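Side-chain contacts in thioesterase superfamily (Jannaschia sp., PDB 2OAF), which is of unproven function but, as a hotdog-fold member of the thioesterase superfamily, probably hydrolyses thioesters such as acyl-CoA: residues B[44-49]-B[90-95]; B[97-102]-B[143-148]. All blocks are in the same frame, centred on the assembly; numbering follows the deposited sequence.

Contact 1 of 2, residues B[44-49]-B[90-95]; sequences LEAIDA and LKCHTW
Ala46 puts its methyl group between Cys92 and Thr94, two residues on the same side of the strand. Ala46 CB lies 3.6 Å from Cys92 CB and 3.4 Å from Thr94 OG1, both van der Waals contacts. In Cys92 it is the beta carbon, not the sulfur, that does the touching: SG stands anti to the carbonyl carbon (chi1 -64°). The Thr94 side chain is split between two tasks. Thr94 OG1 turns back along its own strand and donates to Cys92 O at 3.0 Å, coming from above the carbonyl plane, 69° out of it, and this poorly aligned bond helps to hold the rotation of the side chain. With Thr94 CG2 anti to the backbone N, the methyl faces the helix, 3.9 Å from Ala46 O and 4.2 Å from both CA and CG1 of Ile47. A valine in place of Thr94 has no hydroxyl and would probably leave Cys92 O without this partner and the side chain without the bond that helps to hold its rotation. Small side chains allow the backbones to come close, with CA atoms of Ala46 and Cys92 6.2 Å apart and the local axes 8.4 Å apart at a crossing angle of -54°. Beyond the pair, Ile47 continues onto Phe106 of the adjoining strand 103-112 and Phe122 of the next, 115-128, while Cys92 and Thr94 bond through their backbones to His19 and Phe17. This is helix-on-sheet packing of the hotdog fold, in which the long helix 39-54 is wrapped by a curved antiparallel sheet.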
loop_
_atom_site.group_PDB
_atom_site.type_symbol
_atom_site.label_atom_id
_atom_site.label_comp_id
_atom_site.label_asym_id
_atom_site.label_seq_id
_atom_site.Cartn_x
_atom_site.Cartn_y
_atom_site.Cartn_z
ATOM N N LEU B 44 10.825 -6.892 -1.893
ATOM C CA LEU B 44 11.122 -6.211 -3.145
ATOM C C LEU B 44 11.977 -4.969 -2.928
ATOM O O LEU B 44 12.901 -4.687 -3.703
ATOM C CB LEU B 44 9.832 -5.903 -3.902
ATOM C CG LEU B 44 9.344 -6.947 -4.930
ATOM C CD1 LEU B 44 9.427 -8.348 -4.382
ATOM C CD2 LEU B 44 7.898 -6.630 -5.397
ATOM N N GLU B 45 11.685 -4.231 -1.870
ATOM C CA GLU B 45 12.498 -3.085 -1.472
ATOM C C GLU B 45 13.975 -3.487 -1.236
ATOM O O GLU B 45 14.903 -2.763 -1.594
ATOM C CB GLU B 45 11.871 -2.446 -0.245
ATOM C CG GLU B 45 12.599 -1.221 0.324
ATOM C CD GLU B 45 12.094 -0.834 1.730
ATOM O OE1 GLU B 45 10.841 -0.956 1.957
ATOM O OE2 GLU B 45 12.955 -0.439 2.572
ATOM N N ALA B 46 14.164 -4.666 -0.653
ATOM C CA ALA B 46 15.467 -5.248 -0.413
ATOM C C ALA B 46 16.203 -5.517 -1.719
ATOM O O ALA B 46 17.427 -5.278 -1.839
ATOM C CB ALA B 46 15.304 -6.540 0.372
ATOM N N ILE B 47 15.486 -6.073 -2.688
ATOM C CA ILE B 47 16.072 -6.369 -3.990
ATOM C C ILE B 47 16.417 -5.057 -4.709
ATOM O O ILE B 47 17.479 -4.923 -5.300
ATOM C CB ILE B 47 15.102 -7.234 -4.861
ATOM C CG1 ILE B 47 14.874 -8.635 -4.226
ATOM C CG2 ILE B 47 15.605 -7.317 -6.323
ATOM C CD1 ILE B 47 13.747 -9.491 -4.894
ATOM N N ASP B 48 15.513 -4.097 -4.664
ATOM C CA ASP B 48 15.783 -2.761 -5.194
ATOM C C ASP B 48 17.058 -2.170 -4.566
ATOM O O ASP B 48 17.875 -1.569 -5.274
ATOM C CB ASP B 48 14.584 -1.835 -4.953
ATOM C CG ASP B 48 14.849 -0.422 -5.407
ATOM O OD1 ASP B 48 14.669 -0.126 -6.598
ATOM O OD2 ASP B 48 15.267 0.386 -4.574
ATOM N N ALA B 49 17.232 -2.352 -3.249
ATOM C CA ALA B 49 18.431 -1.877 -2.547
ATOM C C ALA B 49 19.697 -2.635 -2.975
ATOM O O ALA B 49 20.800 -2.089 -2.951
ATOM C CB ALA B 49 18.246 -1.938 -0.979
ATOM N N LEU B 90 13.694 -4.995 10.547
ATOM C CA LEU B 90 13.647 -6.197 9.685
ATOM C C LEU B 90 14.899 -6.175 8.829
ATOM O O LEU B 90 15.032 -5.327 7.949
ATOM C CB LEU B 90 12.406 -6.188 8.781
ATOM C CG LEU B 90 12.163 -7.395 7.864
ATOM C CD1 LEU B 90 11.946 -8.722 8.660
ATOM C CD2 LEU B 90 10.980 -7.118 6.928
ATOM N N LYS B 91 15.807 -7.101 9.081
ATOM C CA LYS B 91 17.027 -7.204 8.301
ATOM C C LYS B 91 16.804 -8.166 7.152
ATOM O O LYS B 91 16.616 -9.391 7.352
ATOM C CB LYS B 91 18.177 -7.704 9.170
ATOM C CG LYS B 91 18.452 -6.858 10.393
ATOM C CD LYS B 91 19.452 -5.775 10.092
ATOM C CE LYS B 91 19.825 -4.946 11.324
ATOM N NZ LYS B 91 20.835 -3.892 11.006
ATOM N N CYS B 92 16.816 -7.627 5.942
ATOM C CA CYS B 92 16.560 -8.420 4.759
ATOM C C CYS B 92 17.870 -8.807 4.123
ATOM O O CYS B 92 18.496 -8.026 3.439
ATOM C CB CYS B 92 15.676 -7.662 3.795
ATOM S SG CYS B 92 14.024 -7.321 4.455
ATOM N N HIS B 93 18.268 -10.052 4.355
ATOM C CA HIS B 93 19.499 -10.618 3.789
ATOM C C HIS B 93 19.184 -11.035 2.357
ATOM O O HIS B 93 18.321 -11.896 2.127
ATOM C CB HIS B 93 19.966 -11.849 4.577
ATOM C CG HIS B 93 20.281 -11.580 6.014
ATOM N ND1 HIS B 93 21.552 -11.720 6.534
ATOM C CD2 HIS B 93 19.495 -11.178 7.041
ATOM C CE1 HIS B 93 21.529 -11.433 7.822
ATOM N NE2 HIS B 93 20.296 -11.091 8.156
ATOM N N THR B 94 19.883 -10.446 1.396
ATOM C CA THR B 94 19.455 -10.485 0.002
ATOM C C THR B 94 20.617 -10.875 -0.890
ATOM O O THR B 94 21.721 -10.317 -0.780
ATOM C CB THR B 94 18.941 -9.093 -0.419
ATOM O OG1 THR B 94 17.953 -8.699 0.522
ATOM C CG2 THR B 94 18.327 -9.106 -1.828
ATOM N N TRP B 95 20.379 -11.822 -1.785
ATOM C CA TRP B 95 21.420 -12.205 -2.721
ATOM C C TRP B 95 20.850 -12.916 -3.936
ATOM O O TRP B 95 19.781 -13.499 -3.853
ATOM C CB TRP B 95 22.451 -13.120 -2.028
ATOM C CG TRP B 95 21.943 -14.481 -1.711
ATOM C CD1 TRP B 95 22.187 -15.612 -2.413
ATOM C CD2 TRP B 95 21.085 -14.862 -0.614
ATOM N NE1 TRP B 95 21.556 -16.680 -1.820
ATOM C CE2 TRP B 95 20.864 -16.251 -0.723
ATOM C CE3 TRP B 95 20.469 -14.163 0.429
ATOM C CZ2 TRP B 95 20.074 -16.968 0.179
ATOM C CZ3 TRP B 95 19.686 -14.879 1.345
ATOM C CH2 TRP B 95 19.487 -16.269 1.197
#

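Contact 2 of 2, residues B[97-102]-B[143-148]; sequences TRLGTK and ALIEPH. With PO4 (phosphate ion), chain H.
The Arg98 guanidinium meets the phosphate with its edge: PO4 O2 lies in its plane at 3.3 Å from Arg98 NH1, on a nearly straight bond (175°), and PO4 O1 takes a more bent one from Arg98 NH2 at 3.0 Å. On the other segment, the His148 ring has Pro147 CB over one face, offset toward the rim, and Leu144 O in plane at its edge. Apolar contact joins the segments. With chi1 at 177° Leu99 swings CG away from its backbone N and reaches Ile145, the two side chains crossing at about a right angle; Leu99 CD2 makes the closest contacts, 4.0 Å from Ile145 CG2 and 4.2 Å from Glu146 CG. At Thr97 and Arg98 the strand forms a classic beta bulge opposite Thr105, just before the turn into strand 103-112 of the hotdog sheet. In that turn Lys102 N donates to PO4 O3 at 3.1 Å and weakly to O2, and Ser103 OG adds another bond to the ion, which probably comes from the crystallisation liquor. Gly100 CA approaches PO4 O2 to 3.2 Å. Arg142 forms a salt bridge with Glu146 and bonds to Gly100 O.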
loop_
_atom_site.group_PDB
_atom_site.type_symbol
_atom_site.label_atom_id
_atom_site.label_comp_id
_atom_site.label_asym_id
_atom_site.label_seq_id
_atom_site.Cartn_x
_atom_site.Cartn_y
_atom_site.Cartn_z
ATOM N N THR B 97 20.675 -16.007 -6.214
ATOM C CA THR B 97 20.912 -17.416 -6.056
ATOM C C THR B 97 21.223 -18.076 -7.406
ATOM O O THR B 97 21.864 -19.128 -7.462
ATOM C CB THR B 97 19.727 -18.094 -5.290
ATOM O OG1 THR B 97 20.131 -19.386 -4.818
ATOM C CG2 THR B 97 18.441 -18.204 -6.137
ATOM N N ARG B 98 20.812 -17.424 -8.492
ATOM C CA ARG B 98 20.916 -17.991 -9.805
ATOM C C ARG B 98 20.768 -16.933 -10.893
ATOM O O ARG B 98 19.950 -16.036 -10.764
ATOM C CB ARG B 98 19.791 -19.029 -9.918
ATOM C CG ARG B 98 19.422 -19.366 -11.312
ATOM C CD ARG B 98 18.453 -20.526 -11.416
ATOM N NE ARG B 98 18.750 -21.209 -12.670
ATOM C CZ ARG B 98 18.500 -20.694 -13.877
ATOM N NH1 ARG B 98 17.889 -19.503 -14.011
ATOM N NH2 ARG B 98 18.834 -21.386 -14.952
ATOM N N LEU B 99 21.539 -17.063 -11.972
ATOM C CA LEU B 99 21.360 -16.234 -13.159
ATOM C C LEU B 99 21.476 -17.141 -14.367
ATOM O O LEU B 99 22.507 -17.725 -14.582
ATOM C CB LEU B 99 22.434 -15.150 -13.205
ATOM C CG LEU B 99 22.451 -14.215 -14.427
ATOM C CD1 LEU B 99 21.169 -13.372 -14.584
ATOM C CD2 LEU B 99 23.704 -13.335 -14.335
ATOM N N GLY B 100 20.403 -17.305 -15.127
ATOM C CA GLY B 100 20.473 -18.057 -16.353
ATOM C C GLY B 100 20.705 -17.104 -17.497
ATOM O O GLY B 100 21.188 -15.998 -17.307
ATOM N N THR B 101 20.352 -17.545 -18.689
ATOM C CA THR B 101 20.483 -16.727 -19.881
ATOM C C THR B 101 19.408 -15.661 -19.880
ATOM O O THR B 101 19.654 -14.534 -20.288
ATOM C CB THR B 101 20.314 -17.582 -21.140
ATOM O OG1 THR B 101 21.248 -18.667 -21.105
ATOM C CG2 THR B 101 20.532 -16.757 -22.398
ATOM N N LYS B 102 18.210 -16.034 -19.436
ATOM C CA LYS B 102 17.060 -15.124 -19.487
ATOM C C LYS B 102 16.579 -14.575 -18.132
ATOM O O LYS B 102 16.024 -13.490 -18.104
ATOM C CB LYS B 102 15.925 -15.790 -20.271
ATOM C CG LYS B 102 16.266 -15.862 -21.789
ATOM C CD LYS B 102 15.239 -16.641 -22.633
ATOM C CE LYS B 102 15.174 -18.131 -22.238
ATOM N NZ LYS B 102 14.644 -18.984 -23.349
ATOM N N ALA B 143 28.245 -9.449 -15.342
ATOM C CA ALA B 143 29.556 -9.228 -14.722
ATOM C C ALA B 143 29.427 -8.690 -13.298
ATOM O O ALA B 143 30.224 -9.044 -12.430
ATOM C CB ALA B 143 30.401 -8.291 -15.575
ATOM N N LEU B 144 28.403 -7.870 -13.049
ATOM C CA LEU B 144 28.128 -7.349 -11.706
ATOM C C LEU B 144 27.491 -8.377 -10.789
ATOM O O LEU B 144 27.717 -8.338 -9.570
ATOM C CB LEU B 144 27.132 -6.175 -11.746
ATOM C CG LEU B 144 27.556 -4.916 -12.482
ATOM C CD1 LEU B 144 26.405 -3.909 -12.372
ATOM C CD2 LEU B 144 28.891 -4.353 -11.943
ATOM N N ILE B 145 26.647 -9.245 -11.359
ATOM C CA ILE B 145 25.819 -10.167 -10.574
ATOM C C ILE B 145 26.596 -11.425 -10.128
ATOM O O ILE B 145 26.601 -11.797 -8.957
ATOM C CB ILE B 145 24.598 -10.626 -11.396
ATOM C CG1 ILE B 145 23.688 -9.423 -11.717
ATOM C CG2 ILE B 145 23.853 -11.726 -10.623
ATOM C CD1 ILE B 145 22.785 -9.610 -12.927
ATOM N N GLU B 146 27.268 -12.068 -11.082
ATOM C CA GLU B 146 27.927 -13.375 -10.853
ATOM C C GLU B 146 28.850 -13.501 -9.641
ATOM O O GLU B 146 28.828 -14.544 -8.961
ATOM C CB GLU B 146 28.657 -13.842 -12.128
ATOM C CG GLU B 146 27.652 -14.312 -13.161
ATOM C CD GLU B 146 28.247 -14.890 -14.426
ATOM O OE1 GLU B 146 29.374 -14.505 -14.830
ATOM O OE2 GLU B 146 27.537 -15.723 -15.028
ATOM N N PRO B 147 29.659 -12.466 -9.351
ATOM C CA PRO B 147 30.507 -12.555 -8.146
ATOM C C PRO B 147 29.740 -12.715 -6.829
ATOM O O PRO B 147 30.348 -13.072 -5.802
ATOM C CB PRO B 147 31.266 -11.214 -8.136
ATOM C CG PRO B 147 31.207 -10.737 -9.547
ATOM C CD PRO B 147 29.867 -11.190 -10.057
ATOM N N HIS B 148 28.437 -12.450 -6.846
ATOM C CA HIS B 148 27.641 -12.524 -5.626
ATOM C C HIS B 148 26.791 -13.787 -5.516
ATOM O O HIS B 148 26.092 -13.968 -4.515
ATOM C CB HIS B 148 26.796 -11.268 -5.486
ATOM C CG HIS B 148 27.607 -10.017 -5.524
ATOM N ND1 HIS B 148 28.329 -9.568 -4.440
ATOM C CD2 HIS B 148 27.845 -9.139 -6.529
ATOM C CE1 HIS B 148 28.979 -8.467 -4.778
ATOM N NE2 HIS B 148 28.695 -8.181 -6.037
HETATM P P PO4 H . 16.735 -19.175 -17.815
HETATM O O1 PO4 H . 17.392 -20.509 -17.491
HETATM O O2 PO4 H . 17.335 -18.109 -16.935
HETATM O O3 PO4 H . 17.002 -18.890 -19.287
HETATM O O4 PO4 H . 15.245 -19.228 -17.516
#

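Strand 90-99 carries one side of each contact, its first residues in contact 1 and its last in contact 2, and the two centres lie about 17 Å apart. Along the chain they come in series: contact 1 spans 40 intervening residues from helix 39-54 forward to the strand, and contact 2 then opens, reaching on to the C-terminal helix 139-145. Contact 1 is buried near the middle of the chain, whereas contact 2 is partly buried, with its centre about 14 Å from that of the chain. One strand of the antiparallel sheet thus packs against the long helix and then the last one, and Ile145 also touches Trp50 and Trp51 of helix 39-54.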